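Local coordinates for ferric uptake regulation protein (Helicobacter pylori, PDB 2XIG) that probably acts as a global transcriptional repressor that uses ferrous iron as cofactor to bind the operators of the genes it controls, at residues Leu43-Ile48 and Arg66-Leu71; His97-Cys102 and Gly106-Phe111; Asn118-Val123 and His134-Phe139. The protein carries 2 engineered substitutions. All blocks are in the same frame, centred on the assembly; numbering follows the deposited sequence.

Contact 1 (Leu43-Ile48 and Arg66-Leu71)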
# COMPACT_ATOMS: atom_id res chain seq x y z
N LEU C 43 7.49 -20.16 7.24
CA LEU C 43 8.68 -19.42 7.67
C LEU C 43 9.21 -18.46 6.61
O LEU C 43 9.19 -18.76 5.43
CB LEU C 43 9.79 -20.41 8.05
CG LEU C 43 9.52 -21.29 9.27
CD1 LEU C 43 10.69 -22.24 9.52
CD2 LEU C 43 9.24 -20.44 10.51
N SER C 44 9.68 -17.29 7.06
CA SER C 44 10.35 -16.36 6.16
C SER C 44 11.79 -16.79 5.97
O SER C 44 12.35 -17.50 6.80
CB SER C 44 10.30 -14.94 6.74
OG SER C 44 11.07 -14.88 7.92
N PRO C 45 12.42 -16.35 4.87
CA PRO C 45 13.85 -16.62 4.69
C PRO C 45 14.69 -16.16 5.89
O PRO C 45 15.63 -16.85 6.26
CB PRO C 45 14.19 -15.81 3.44
CG PRO C 45 12.91 -15.75 2.68
CD PRO C 45 11.85 -15.62 3.73
N GLU C 46 14.35 -15.01 6.48
CA GLU C 46 15.06 -14.53 7.66
C GLU C 46 14.99 -15.53 8.81
O GLU C 46 15.99 -15.83 9.44
CB GLU C 46 14.51 -13.17 8.11
CG GLU C 46 14.85 -12.02 7.16
CD GLU C 46 14.00 -10.77 7.41
OE1 GLU C 46 12.79 -10.79 7.10
OE2 GLU C 46 14.54 -9.75 7.90
N GLU C 47 13.79 -16.05 9.09
CA GLU C 47 13.62 -17.00 10.18
C GLU C 47 14.36 -18.31 9.93
O GLU C 47 14.93 -18.91 10.84
CB GLU C 47 12.14 -17.31 10.38
CG GLU C 47 11.30 -16.14 10.81
CD GLU C 47 9.86 -16.54 11.00
OE1 GLU C 47 9.20 -16.92 10.01
OE2 GLU C 47 9.39 -16.47 12.16
N ILE C 48 14.32 -18.77 8.69
CA ILE C 48 15.05 -19.96 8.31
C ILE C 48 16.55 -19.75 8.53
O ILE C 48 17.25 -20.64 9.01
CB ILE C 48 14.75 -20.36 6.85
CG1 ILE C 48 13.30 -20.81 6.72
CG2 ILE C 48 15.69 -21.46 6.37
CD1 ILE C 48 12.76 -20.78 5.29
N ARG C 66 19.16 -18.55 -2.36
CA ARG C 66 19.53 -19.41 -3.48
C ARG C 66 19.00 -20.83 -3.29
O ARG C 66 18.42 -21.42 -4.21
CB ARG C 66 21.05 -19.43 -3.64
CG ARG C 66 21.54 -20.32 -4.77
CD ARG C 66 23.07 -20.26 -4.89
NE ARG C 66 23.53 -18.89 -4.80
CZ ARG C 66 24.32 -18.42 -3.84
NH1 ARG C 66 24.80 -19.22 -2.90
NH2 ARG C 66 24.66 -17.14 -3.84
N ILE C 67 19.20 -21.38 -2.10
CA ILE C 67 18.65 -22.69 -1.74
C ILE C 67 17.13 -22.74 -1.87
O ILE C 67 16.57 -23.69 -2.43
CB ILE C 67 19.08 -23.09 -0.31
CG1 ILE C 67 20.56 -23.48 -0.29
CG2 ILE C 67 18.20 -24.23 0.21
CD1 ILE C 67 21.10 -23.69 1.10
N LEU C 68 16.45 -21.72 -1.33
CA LEU C 68 15.00 -21.65 -1.36
C LEU C 68 14.49 -21.62 -2.80
O LEU C 68 13.50 -22.28 -3.13
CB LEU C 68 14.49 -20.42 -0.59
CG LEU C 68 14.59 -20.53 0.93
CD1 LEU C 68 14.23 -19.21 1.62
CD2 LEU C 68 13.72 -21.66 1.47
N ASN C 69 15.16 -20.86 -3.65
CA ASN C 69 14.75 -20.78 -5.06
C ASN C 69 14.83 -22.13 -5.77
O ASN C 69 13.94 -22.49 -6.53
CB ASN C 69 15.57 -19.73 -5.81
CG ASN C 69 15.21 -18.30 -5.39
OD1 ASN C 69 14.06 -18.02 -5.07
ND2 ASN C 69 16.20 -17.41 -5.40
N PHE C 70 15.90 -22.87 -5.51
CA PHE C 70 16.04 -24.22 -6.08
C PHE C 70 14.97 -25.17 -5.56
O PHE C 70 14.27 -25.84 -6.34
CB PHE C 70 17.41 -24.81 -5.77
CG PHE C 70 17.56 -26.24 -6.22
CD1 PHE C 70 17.29 -27.29 -5.36
CD2 PHE C 70 17.92 -26.53 -7.53
CE1 PHE C 70 17.41 -28.61 -5.79
CE2 PHE C 70 18.04 -27.85 -7.96
CZ PHE C 70 17.79 -28.89 -7.09
N LEU C 71 14.86 -25.25 -4.24
CA LEU C 71 13.90 -26.15 -3.61
C LEU C 71 12.49 -25.86 -4.08
O LEU C 71 11.69 -26.77 -4.25
CB LEU C 71 13.97 -26.02 -2.09
CG LEU C 71 15.25 -26.53 -1.42
CD1 LEU C 71 15.16 -26.24 0.07
CD2 LEU C 71 15.45 -28.06 -1.69
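Pro45, Ile48 and Leu68 meet inside the winged-helix DNA-binding domain characteristic of the Fur family, where the start of helix 45-52 faces the middle of helix 61-73. The touch across the two segments is apolar throughout and rests on one residue of the later helix: Leu68 sends its two methyls to different partners. CD1 sits over the proline ring, displaced toward its CB; Leu68 CD1 is 3.9 Å from Pro45 CG and just as near Pro45 CB, with the two side chains crossing at about a right angle. CD2 goes to the isoleucine, where the two side chains meet tip to tip, Leu68 CD2 lying 4.0 Å from Ile48 CD1. Ile48 can reach that far because CG1 stands beside its backbone N, anti to the carbonyl carbon (chi1 -67°), and the chain then runs on nearly extended to CD1. Only 111 Å² is buried between the segments, so this is one small piece of a larger core. Tyr89 of strand 86-91 packs on both Pro45 and Leu68, which brings the wing into the same cluster, and Val64 adds to the cover of Ile48.

The side-chain hydrogen bonds that fix how helix 45-52 begins lie within 43-48. Ser44 is the N-cap, and with Glu47 it forms a capping box, each residue's side chain accepting from the other's backbone NH. Glu47 N donates to Ser44 OG at 3.2 Å. In return, Ser44 N gives a nearly straight bond (169°) to Glu47 OE1 at 3.0 Å, received on the anti lone pair, the one turned away from OE2.

Contact 2 (His97-Cys102 and Gly106-Phe111); sequences HDHIIC and GKIIEF. With ZN (zinc ion), chain L; ZN (zinc ion), chain N; ZN (zinc ion), chain M.
Phe111 lies against three consecutive residues of the facing strand, 98-102, which pairs antiparallel with 108-111. From its CB the side chain turns into the position between backbone N and carbonyl carbon (chi1 72°), and this swings the ring back over the neighbouring strand. Phe111 CD1 lies 3.6 Å from Ile100 CD1, the side chains crossing at about a right angle. CE1 comes next to His99 N, and at the tip Phe111 CZ lies 3.5 Å from Asp98 CB, a methylene that CE1 and CE2 also meet and that sits over the ring face as a CH-pi contact.

Asp98 pairs with Phe111 and Ile100 with Ile109 through two backbone bonds each; Ile100 N to Ile109 O, at 2.8 Å, is nearly straight. Gly106 N reaches Cys102 O at 2.9 Å through a more bent bond (134°).

On the face carrying His99, Ile101, Ile108 and Glu110, the carboxylate of Glu110 stacks over the His97 ring, planes 16° apart, with Glu110 CD 3.8 Å from His97 NE2. Lys94 is the main polar partner of the carboxylate, and Glu95 that of the imidazole. His97 NE2 binds a zinc ion at 2.1 Å, as do His99, His42 and Glu90; Glu110 OE2 stays 3.9 Å from that zinc ion and does not bind it here. Asp98 holds a second zinc ion through both carboxylate oxygens, while Cys102 SG binds a third at 2.4 Å, together with Cys105, Cys142 and Cys145. This hairpin, which supplies ligands to all three zinc sites, lies in what is, as in other Fur proteins, the dimerization domain.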
# COMPACT_ATOMS: atom_id res chain seq x y z
N HIS C 97 -4.05 -27.29 0.97
CA HIS C 97 -4.79 -26.37 1.80
C HIS C 97 -4.64 -24.96 1.26
O HIS C 97 -3.71 -24.65 0.50
CB HIS C 97 -4.26 -26.39 3.23
CG HIS C 97 -2.82 -26.02 3.33
ND1 HIS C 97 -1.81 -26.94 3.18
CD2 HIS C 97 -2.21 -24.83 3.52
CE1 HIS C 97 -0.64 -26.33 3.28
NE2 HIS C 97 -0.86 -25.05 3.48
N ASP C 98 -5.57 -24.12 1.66
CA ASP C 98 -5.55 -22.72 1.28
C ASP C 98 -5.23 -21.91 2.52
O ASP C 98 -4.98 -22.49 3.57
CB ASP C 98 -6.90 -22.37 0.71
CG ASP C 98 -7.26 -23.30 -0.43
OD1 ASP C 98 -6.60 -23.22 -1.47
OD2 ASP C 98 -8.20 -24.11 -0.28
N HIS C 99 -5.22 -20.58 2.41
CA HIS C 99 -4.66 -19.80 3.50
C HIS C 99 -5.50 -18.62 3.94
O HIS C 99 -6.03 -17.87 3.12
CB HIS C 99 -3.28 -19.28 3.13
CG HIS C 99 -2.29 -20.36 2.87
ND1 HIS C 99 -2.05 -20.86 1.61
CD2 HIS C 99 -1.48 -21.05 3.71
CE1 HIS C 99 -1.13 -21.80 1.67
NE2 HIS C 99 -0.76 -21.94 2.94
N ILE C 100 -5.58 -18.46 5.25
CA ILE C 100 -6.12 -17.26 5.88
C ILE C 100 -4.92 -16.49 6.45
O ILE C 100 -4.04 -17.08 7.06
CB ILE C 100 -7.09 -17.66 7.01
CG1 ILE C 100 -8.39 -18.20 6.41
CG2 ILE C 100 -7.37 -16.49 7.94
CD1 ILE C 100 -9.18 -19.10 7.34
N ILE C 101 -4.88 -15.18 6.23
CA ILE C 101 -3.75 -14.37 6.69
C ILE C 101 -4.28 -13.14 7.42
O ILE C 101 -5.11 -12.41 6.88
CB ILE C 101 -2.87 -13.89 5.50
CG1 ILE C 101 -2.42 -15.07 4.64
CG2 ILE C 101 -1.68 -13.07 6.01
CD1 ILE C 101 -3.27 -15.27 3.41
N CYS C 102 -3.82 -12.92 8.64
CA CYS C 102 -4.26 -11.78 9.42
C CYS C 102 -3.51 -10.52 8.99
O CYS C 102 -2.29 -10.49 8.99
CB CYS C 102 -4.04 -12.01 10.92
SG CYS C 102 -4.55 -10.58 11.88
N GLY C 106 -0.10 -10.81 10.90
CA GLY C 106 0.58 -11.60 9.89
C GLY C 106 0.45 -13.11 10.07
O GLY C 106 0.99 -13.88 9.28
N LYS C 107 -0.27 -13.52 11.10
CA LYS C 107 -0.50 -14.95 11.36
C LYS C 107 -1.15 -15.64 10.16
O LYS C 107 -2.02 -15.07 9.52
CB LYS C 107 -1.40 -15.09 12.59
CG LYS C 107 -1.96 -16.46 12.83
CD LYS C 107 -3.02 -16.41 13.93
CE LYS C 107 -2.45 -15.76 15.17
NZ LYS C 107 -3.48 -15.59 16.23
N ILE C 108 -0.73 -16.87 9.88
CA ILE C 108 -1.30 -17.64 8.78
C ILE C 108 -2.04 -18.84 9.33
O ILE C 108 -1.52 -19.58 10.17
CB ILE C 108 -0.21 -18.11 7.78
CG1 ILE C 108 0.43 -16.90 7.09
CG2 ILE C 108 -0.81 -19.07 6.74
CD1 ILE C 108 1.81 -17.18 6.53
N ILE C 109 -3.27 -19.02 8.87
CA ILE C 109 -4.09 -20.15 9.28
C ILE C 109 -4.39 -20.99 8.04
O ILE C 109 -4.82 -20.46 7.01
CB ILE C 109 -5.41 -19.67 9.92
CG1 ILE C 109 -5.13 -18.96 11.25
CG2 ILE C 109 -6.37 -20.84 10.14
CD1 ILE C 109 -6.35 -18.28 11.84
N GLU C 110 -4.14 -22.29 8.12
CA GLU C 110 -4.39 -23.18 6.99
C GLU C 110 -5.83 -23.70 7.04
O GLU C 110 -6.37 -23.90 8.12
CB GLU C 110 -3.45 -24.38 7.05
CG GLU C 110 -1.97 -24.04 7.08
CD GLU C 110 -1.09 -25.28 7.26
OE1 GLU C 110 -1.65 -26.39 7.35
OE2 GLU C 110 0.15 -25.15 7.30
N PHE C 111 -6.44 -23.92 5.88
CA PHE C 111 -7.75 -24.55 5.87
C PHE C 111 -7.96 -25.38 4.62
O PHE C 111 -7.40 -25.08 3.57
CB PHE C 111 -8.89 -23.52 6.03
CG PHE C 111 -9.13 -22.65 4.81
CD1 PHE C 111 -8.45 -21.45 4.66
CD2 PHE C 111 -10.02 -23.04 3.83
CE1 PHE C 111 -8.66 -20.65 3.55
CE2 PHE C 111 -10.24 -22.25 2.72
CZ PHE C 111 -9.56 -21.04 2.58
ZN ZN L . 0.44 -23.43 3.81
ZN ZN N . -8.07 -25.16 -2.13
ZN ZN M . -3.84 -11.23 14.05

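Contact 3 (Asn118-Val123 and His134-Phe139); sequences NRQNEV and HDMKMF. With ZN (zinc ion), chain N.
An amide oxygen stands over the flat of a metal-bound imidazole: Gln120 OE1 lies 3.5 Å above the plane of the His134 ring, over its centre and almost equally far from all five ring atoms. The amide is turned 70° from the ring, so it comes down on the imidazole steeply, without stacking on it. The glutamine gets there on an extended chain reaching out from helix 114-126 toward strand 130-141. His134 presents its face because CG lies between its backbone N and carbonyl carbon (chi1 64°), and NE2 then points to the zinc ion at 2.0 Å. The partly negative oxygen probably interacts favourably with an imidazole made electron-poor by the bound cation.

The other end of the amide fares differently. Gln120 NE2 lies 3.8 Å from Met136 SD, a packing contact, and this buried nitrogen has no hydrogen-bonding partner in the model. Met136 reaches it with an all-extended side chain, crossing the glutamine at a slant.

Away from the touching residues, Arg119 NH1 makes a salt bridge to Glu122 OE1 at 2.9 Å along the helix; Asp113 of a neighbouring subunit takes NH2 of the same guanidinium. Residues 134-139 pair antiparallel with a strand of that subunit, so the sheet continues across the dimer interface. His96, Asp98 and Glu117 complete the zinc site, which is probably the one that takes iron in the regulatory role, placed between helix and sheet of the Fur dimerization domain.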
# COMPACT_ATOMS: atom_id res chain seq x y z
N ASN C 118 -15.52 -28.26 -3.64
CA ASN C 118 -16.55 -28.75 -4.56
C ASN C 118 -17.24 -27.61 -5.31
O ASN C 118 -17.53 -27.72 -6.50
CB ASN C 118 -17.59 -29.60 -3.84
CG ASN C 118 -18.59 -30.23 -4.79
OD1 ASN C 118 -18.22 -30.93 -5.73
ND2 ASN C 118 -19.87 -29.99 -4.54
N ARG C 119 -17.51 -26.51 -4.61
CA ARG C 119 -18.21 -25.38 -5.23
C ARG C 119 -17.41 -24.74 -6.36
O ARG C 119 -17.98 -24.30 -7.36
CB ARG C 119 -18.61 -24.33 -4.19
CG ARG C 119 -19.39 -23.15 -4.77
CD ARG C 119 -20.66 -23.60 -5.48
NE ARG C 119 -21.28 -22.50 -6.22
CZ ARG C 119 -22.28 -22.65 -7.08
NH1 ARG C 119 -22.80 -23.85 -7.31
NH2 ARG C 119 -22.78 -21.59 -7.71
N GLN C 120 -16.09 -24.67 -6.21
CA GLN C 120 -15.25 -24.17 -7.28
C GLN C 120 -15.39 -25.05 -8.52
O GLN C 120 -15.43 -24.54 -9.64
CB GLN C 120 -13.79 -24.09 -6.84
CG GLN C 120 -13.55 -23.08 -5.72
CD GLN C 120 -12.16 -23.19 -5.14
OE1 GLN C 120 -11.46 -24.18 -5.35
NE2 GLN C 120 -11.75 -22.16 -4.41
N ASN C 121 -15.47 -26.36 -8.32
CA ASN C 121 -15.69 -27.27 -9.43
C ASN C 121 -17.02 -26.98 -10.12
O ASN C 121 -17.09 -26.91 -11.34
CB ASN C 121 -15.61 -28.73 -8.96
CG ASN C 121 -14.18 -29.20 -8.74
OD1 ASN C 121 -13.37 -29.19 -9.66
ND2 ASN C 121 -13.87 -29.61 -7.52
N GLU C 122 -18.08 -26.80 -9.32
CA GLU C 122 -19.40 -26.47 -9.86
C GLU C 122 -19.36 -25.18 -10.68
O GLU C 122 -19.93 -25.09 -11.76
CB GLU C 122 -20.44 -26.35 -8.74
CG GLU C 122 -20.70 -27.65 -7.98
CD GLU C 122 -21.77 -27.51 -6.90
OE1 GLU C 122 -21.93 -26.40 -6.34
OE2 GLU C 122 -22.45 -28.52 -6.61
N VAL C 123 -18.66 -24.17 -10.16
CA VAL C 123 -18.62 -22.88 -10.84
C VAL C 123 -17.93 -22.94 -12.21
O VAL C 123 -18.44 -22.39 -13.18
CB VAL C 123 -17.97 -21.79 -9.95
CG1 VAL C 123 -17.79 -20.49 -10.74
CG2 VAL C 123 -18.82 -21.54 -8.73
N HIS C 134 -5.88 -23.77 -8.29
CA HIS C 134 -6.43 -22.53 -7.78
C HIS C 134 -5.53 -21.94 -6.72
O HIS C 134 -4.71 -22.64 -6.13
CB HIS C 134 -7.85 -22.75 -7.24
CG HIS C 134 -7.90 -23.67 -6.07
ND1 HIS C 134 -7.98 -25.04 -6.20
CD2 HIS C 134 -7.90 -23.43 -4.74
CE1 HIS C 134 -8.02 -25.60 -5.01
NE2 HIS C 134 -7.97 -24.64 -4.10
N ASP C 135 -5.67 -20.63 -6.51
CA ASP C 135 -4.96 -19.92 -5.46
C ASP C 135 -6.01 -19.12 -4.72
O ASP C 135 -6.71 -18.29 -5.33
CB ASP C 135 -3.90 -19.00 -6.06
CG ASP C 135 -3.10 -18.27 -5.01
OD1 ASP C 135 -2.18 -18.88 -4.43
OD2 ASP C 135 -3.38 -17.08 -4.75
N MET C 136 -6.16 -19.39 -3.43
CA MET C 136 -7.19 -18.75 -2.64
C MET C 136 -6.58 -18.28 -1.33
O MET C 136 -6.04 -19.07 -0.57
CB MET C 136 -8.34 -19.73 -2.37
CG MET C 136 -9.37 -19.27 -1.35
SD MET C 136 -10.74 -20.45 -1.22
CE MET C 136 -11.62 -19.84 0.21
N LYS C 137 -6.64 -16.97 -1.10
CA LYS C 137 -6.16 -16.39 0.15
C LYS C 137 -7.24 -15.52 0.72
O LYS C 137 -7.88 -14.76 -0.01
CB LYS C 137 -4.91 -15.54 -0.08
CG LYS C 137 -3.73 -16.28 -0.67
CD LYS C 137 -2.78 -15.29 -1.34
CE LYS C 137 -1.94 -15.98 -2.40
NZ LYS C 137 -1.73 -15.09 -3.56
N MET C 138 -7.47 -15.65 2.02
CA MET C 138 -8.42 -14.76 2.68
C MET C 138 -7.70 -13.91 3.71
O MET C 138 -6.92 -14.42 4.50
CB MET C 138 -9.54 -15.55 3.34
CG MET C 138 -10.67 -15.88 2.37
SD MET C 138 -11.00 -17.63 2.44
CE MET C 138 -11.56 -17.80 4.12
N PHE C 139 -7.94 -12.61 3.66
CA PHE C 139 -7.27 -11.68 4.56
C PHE C 139 -8.25 -11.25 5.64
O PHE C 139 -9.37 -10.88 5.34
CB PHE C 139 -6.75 -10.47 3.78
CG PHE C 139 -5.69 -10.83 2.77
CD1 PHE C 139 -4.37 -10.96 3.17
CD2 PHE C 139 -6.02 -11.09 1.44
CE1 PHE C 139 -3.39 -11.31 2.26
CE2 PHE C 139 -5.04 -11.45 0.53
CZ PHE C 139 -3.72 -11.55 0.94
ZN ZN N . -8.07 -25.16 -2.13

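How the contacts relate
The three contacts follow one another along the chain, neither nested nor crossed. Contact 1 closes first, bringing helix 61-73 back to helix 45-52 in the DNA-binding part. After the wing strands, contact 2 closes the short hairpin 98-102/108-111, and contact 3 then returns strand 130-141 beside helix 114-126. Contacts 2 and 3 share a sheet: Ile101 N bonds to Met138 O at 2.8 Å, and both contacts touch the same zinc ion and the neighbouring subunit. Contact 1 stands apart, its centre about 19 Å from that of contact 2; the zinc ion held by His42, Glu90, His97 and His99 bridges these two halves of the fold.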